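Local coordinates for malonyl CoA:acyl carrier protein malonyltransferase (Streptomyces coelicolor, PDB 1NM2), which probably transfers the malonyl group from malonyl-CoA to holo acyl carrier protein, feeding fatty acid biosynthesis, at residues A179-E183 with D184-G188; A198-H202 with T203-A207. One frame throughout, in Å; residues are numbered along the deposited sequence.

In the fold
Both contacts are local and lie in series along the chain. Interaction 1 comes first, where helix 175-183 ends and the chain heads for strand 189-194. That strand is an outermost strand of the mixed five-stranded sheet. Interaction 2 follows it, in the loop that leads from strand 189-194 to helix 207-217. The two centres are 21 Å apart and the nearest atoms about 11 Å, with no touch. Interaction 1 is peripheral, 27 Å from the centre of the chain. Interaction 2 is buried at 15 Å, beside S98 and a bound acetate. Strand 189-194 thus joins a helix end at the periphery to the active-site loop.

Interaction 1: residues A179-E183 with D184-G188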
loop_
_atom_site.group_PDB
_atom_site.type_symbol
_atom_site.label_atom_id
_atom_site.label_comp_id
_atom_site.label_asym_id
_atom_site.label_seq_id
_atom_site.Cartn_x
_atom_site.Cartn_y
_atom_site.Cartn_z
ATOM N N ALA A 179 23.752 -2.979 6.722
ATOM C CA ALA A 179 24.678 -2.581 7.779
ATOM C C ALA A 179 25.812 -1.760 7.161
ATOM O O ALA A 179 26.270 -0.777 7.741
ATOM C CB ALA A 179 25.236 -3.814 8.479
ATOM N N ALA A 180 26.260 -2.163 5.977
ATOM C CA ALA A 180 27.330 -1.437 5.292
ATOM C C ALA A 180 26.837 -0.047 4.913
ATOM O O ALA A 180 27.613 0.910 4.876
ATOM C CB ALA A 180 27.770 -2.194 4.040
ATOM N N LEU A 181 25.537 0.056 4.643
ATOM C CA LEU A 181 24.923 1.324 4.256
ATOM C C LEU A 181 24.897 2.279 5.441
ATOM O O LEU A 181 25.075 3.486 5.284
ATOM C CB LEU A 181 23.489 1.094 3.769
ATOM C CG LEU A 181 22.918 1.973 2.650
ATOM C CD1 LEU A 181 21.400 1.988 2.779
ATOM C CD2 LEU A 181 23.464 3.388 2.727
ATOM N N ASN A 182 24.672 1.731 6.630
ATOM C CA ASN A 182 24.620 2.551 7.834
ATOM C C ASN A 182 26.005 3.019 8.253
ATOM O O ASN A 182 26.164 4.114 8.795
ATOM C CB ASN A 182 23.973 1.770 8.980
ATOM C CG ASN A 182 23.803 2.609 10.226
ATOM O OD1 ASN A 182 23.317 3.736 10.158
ATOM N ND2 ASN A 182 24.196 2.064 11.373
ATOM N N GLU A 183 27.004 2.179 8.007
ATOM C CA GLU A 183 28.379 2.504 8.359
ATOM C C GLU A 183 28.966 3.472 7.339
ATOM O O GLU A 183 29.766 4.344 7.680
ATOM C CB GLU A 183 29.209 1.216 8.440
ATOM C CG GLU A 183 28.886 0.380 9.684
ATOM C CD GLU A 183 29.409 -1.047 9.611
ATOM O OE1 GLU A 183 30.620 -1.240 9.364
ATOM O OE2 GLU A 183 28.601 -1.980 9.812
ATOM N N ASP A 184 28.559 3.315 6.086
ATOM C CA ASP A 184 29.015 4.190 5.016
ATOM C C ASP A 184 27.769 4.774 4.355
ATOM O O ASP A 184 27.299 4.283 3.325
ATOM C CB ASP A 184 29.857 3.404 4.009
ATOM C CG ASP A 184 30.219 4.224 2.783
ATOM O OD1 ASP A 184 30.243 5.473 2.875
ATOM O OD2 ASP A 184 30.493 3.615 1.729
ATOM N N LYS A 185 27.240 5.824 4.971
ATOM C CA LYS A 185 26.030 6.479 4.494
ATOM C C LYS A 185 26.250 7.368 3.280
ATOM O O LYS A 185 27.360 7.843 3.032
ATOM C CB LYS A 185 25.421 7.337 5.605
ATOM C CG LYS A 185 25.045 6.589 6.876
ATOM C CD LYS A 185 24.341 7.533 7.852
ATOM C CE LYS A 185 24.002 6.848 9.172
ATOM N NZ LYS A 185 25.227 6.355 9.853
ATOM N N PRO A 186 25.183 7.593 2.494
ATOM C CA PRO A 186 25.313 8.451 1.314
ATOM C C PRO A 186 25.510 9.866 1.847
ATOM O O PRO A 186 25.056 10.183 2.951
ATOM C CB PRO A 186 23.966 8.292 0.613
ATOM C CG PRO A 186 23.516 6.909 1.032
ATOM C CD PRO A 186 23.884 6.897 2.497
ATOM N N GLU A 187 26.185 10.705 1.073
ATOM C CA GLU A 187 26.435 12.083 1.476
ATOM C C GLU A 187 25.144 12.791 1.873
ATOM O O GLU A 187 24.142 12.715 1.162
ATOM C CB GLU A 187 27.088 12.850 0.327
ATOM C CG GLU A 187 27.677 14.188 0.732
ATOM C CD GLU A 187 28.161 14.986 -0.461
ATOM O OE1 GLU A 187 28.600 14.360 -1.452
ATOM O OE2 GLU A 187 28.111 16.234 -0.403
ATOM N N GLY A 188 25.174 13.477 3.012
ATOM C CA GLY A 188 24.001 14.203 3.469
ATOM C C GLY A 188 22.985 13.408 4.267
ATOM O O GLY A 188 22.157 13.995 4.959
HETATM O O HOH W 1 28.564 7.051 7.156
#
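D184 N donates to A180 O at 2.9 Å, an i to i+4 bond that closes the C-terminal turn of helix 175-183. D184 is also the first residue to leave helical backbone angles. Its own carbonyl O is hydrogen-bonded to H152 NE2 of helix 146-155.

K185 then folds back over the helix end. Its CG stands anti to the carbonyl carbon (chi1 -59°), the chain runs extended as far as CE, and a bend at chi4 turns NZ to N182. The side chains of N182 and K185 lie side by side and point the same way. K185 NZ donates to N182 O at 2.6 Å, in the carbonyl plane. A second, weak bond runs from K185 NZ to N182 OD1 at 3.3 Å. The ammonium therefore satisfies a carbonyl of the last helical turn, where its charge probably suits the negative end of the helix dipole. A water bridges the turn, accepting from K185 N and donating to E183 O.

P186 takes the apolar side. Its ring crosses L181 at about a right angle, and both residues pack on H152 and on L141 of strand 136-143. The touching atoms are L181 CD2 and P186 CD, 3.5 Å apart.

Interaction 2: residues A198-H202 with T203-A207; sequences AGAFH and TRHMA. With ACY (acetic acid), chain D.
The F201 ring meets M206 at its edge, a Met-aromatic contact. M206 SD lies 3.7 Å from F201 CD2, 77° off the ring normal. One face of the same ring carries G199 O, 3.8 Å above the plane and offset toward the rim. The H202 ring has the acetate methyl at its edge, in plane. At the edge of the H205 ring, also in plane, is T203 OG1.

M206 reaches F201 through bends at chi2 and chi3. M206 CG touches the backbone of the turn, 3.7 Å from A200 O.

T203 ties the loop together. T203 OG1 sits between the backbone N and the carbonyl carbon (chi1 73°), which places it to donate to A200 O at 2.7 Å. T203 OG1 also accepts from H205 N at 3.1 Å, forming an ST turn. H205 ND1 adds a weak bond to it. A200, the centre of an inverse gamma turn, lays its CB 3.9 Å from H205 ND1.

The T203 OG1 to A200 O bond thus spans F201 and H202, which probably helps to hold H202 in place. H202 NE2 is hydrogen-bonded to S98 OG, and only weakly to acetate OXT, at 3.2 Å. H202 ND1 is bonded to N254 O. S98 lies in a GxSxG sequence, probably the nucleophile elbow, and R123 also binds the acetate, which mimics a malonyl group. This chemistry is consistent with a Ser-His pair as in other FabD enzymes, with the ND1 bond to a backbone carbonyl orienting the imidazole toward the serine.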
loop_
_atom_site.group_PDB
_atom_site.type_symbol
_atom_site.label_atom_id
_atom_site.label_comp_id
_atom_site.label_asym_id
_atom_site.label_seq_id
_atom_site.Cartn_x
_atom_site.Cartn_y
_atom_site.Cartn_z
ATOM N N ALA A 198 9.762 -8.038 7.516
ATOM C CA ALA A 198 10.432 -9.330 7.524
ATOM C C ALA A 198 11.603 -9.447 6.554
ATOM O O ALA A 198 12.525 -10.233 6.784
ATOM C CB ALA A 198 9.410 -10.441 7.235
ATOM N N GLY A 199 11.570 -8.696 5.459
ATOM C CA GLY A 199 12.662 -8.804 4.511
ATOM C C GLY A 199 12.749 -7.709 3.466
ATOM O O GLY A 199 12.119 -6.659 3.587
ATOM N N ALA A 200 13.552 -7.966 2.438
ATOM C CA ALA A 200 13.751 -7.015 1.359
ATOM C C ALA A 200 12.602 -7.065 0.359
ATOM O O ALA A 200 12.759 -7.561 -0.755
ATOM C CB ALA A 200 15.077 -7.304 0.654
ATOM N N PHE A 201 11.442 -6.554 0.766
ATOM C CA PHE A 201 10.284 -6.530 -0.119
ATOM C C PHE A 201 10.636 -5.610 -1.276
ATOM O O PHE A 201 11.491 -4.735 -1.134
ATOM C CB PHE A 201 9.059 -5.980 0.618
ATOM C CG PHE A 201 8.657 -6.786 1.821
ATOM C CD1 PHE A 201 7.994 -6.182 2.884
ATOM C CD2 PHE A 201 8.920 -8.151 1.886
ATOM C CE1 PHE A 201 7.599 -6.926 4.000
ATOM C CE2 PHE A 201 8.530 -8.903 2.994
ATOM C CZ PHE A 201 7.867 -8.286 4.054
ATOM N N HIS A 202 9.988 -5.823 -2.416
ATOM C CA HIS A 202 10.207 -5.021 -3.609
ATOM C C HIS A 202 11.615 -5.084 -4.189
ATOM O O HIS A 202 12.136 -4.093 -4.701
ATOM C CB HIS A 202 9.779 -3.582 -3.332
ATOM C CG HIS A 202 8.330 -3.467 -2.973
ATOM N ND1 HIS A 202 7.324 -3.707 -3.883
ATOM C CD2 HIS A 202 7.719 -3.262 -1.782
ATOM C CE1 HIS A 202 6.155 -3.663 -3.267
ATOM N NE2 HIS A 202 6.368 -3.396 -1.991
ATOM N N THR A 203 12.206 -6.275 -4.115
ATOM C CA THR A 203 13.536 -6.549 -4.659
ATOM C C THR A 203 13.494 -7.979 -5.198
ATOM O O THR A 203 12.523 -8.715 -4.970
ATOM C CB THR A 203 14.648 -6.493 -3.585
ATOM O OG1 THR A 203 14.552 -7.651 -2.743
ATOM C CG2 THR A 203 14.530 -5.232 -2.748
ATOM N N ARG A 204 14.550 -8.372 -5.906
ATOM C CA ARG A 204 14.642 -9.710 -6.478
ATOM C C ARG A 204 14.563 -10.783 -5.398
ATOM O O ARG A 204 14.329 -11.960 -5.692
ATOM C CB ARG A 204 15.960 -9.872 -7.240
ATOM C CG ARG A 204 17.190 -9.878 -6.342
ATOM C CD ARG A 204 18.430 -10.336 -7.101
ATOM N NE ARG A 204 19.573 -10.519 -6.210
ATOM C CZ ARG A 204 20.144 -9.537 -5.519
ATOM N NH1 ARG A 204 19.681 -8.297 -5.617
ATOM N NH2 ARG A 204 21.176 -9.797 -4.723
ATOM N N HIS A 205 14.784 -10.389 -4.148
ATOM C CA HIS A 205 14.709 -11.355 -3.065
ATOM C C HIS A 205 13.288 -11.895 -2.914
ATOM O O HIS A 205 13.072 -12.887 -2.225
ATOM C CB HIS A 205 15.194 -10.734 -1.749
ATOM C CG HIS A 205 16.685 -10.636 -1.650
ATOM N ND1 HIS A 205 17.364 -9.440 -1.746
ATOM C CD2 HIS A 205 17.631 -11.595 -1.507
ATOM C CE1 HIS A 205 18.664 -9.667 -1.670
ATOM N NE2 HIS A 205 18.852 -10.966 -1.525
ATOM N N MET A 206 12.328 -11.243 -3.571
ATOM C CA MET A 206 10.923 -11.668 -3.526
ATOM C C MET A 206 10.549 -12.506 -4.750
ATOM O O MET A 206 9.373 -12.819 -4.957
ATOM C CB MET A 206 9.990 -10.451 -3.458
ATOM C CG MET A 206 10.007 -9.704 -2.129
ATOM S SD MET A 206 9.493 -10.742 -0.737
ATOM C CE MET A 206 11.077 -11.036 0.032
ATOM N N ALA A 207 11.544 -12.859 -5.560
ATOM C CA ALA A 207 11.311 -13.655 -6.762
ATOM C C ALA A 207 10.445 -14.881 -6.489
ATOM O O ALA A 207 9.518 -15.169 -7.248
ATOM C CB ALA A 207 12.653 -14.085 -7.396
HETATM C C ACY D . 4.885 -4.508 1.155
HETATM O O ACY D . 4.549 -4.947 2.332
HETATM O OXT ACY D . 4.501 -4.960 0.023
HETATM C CH3 ACY D . 5.834 -3.321 1.193
#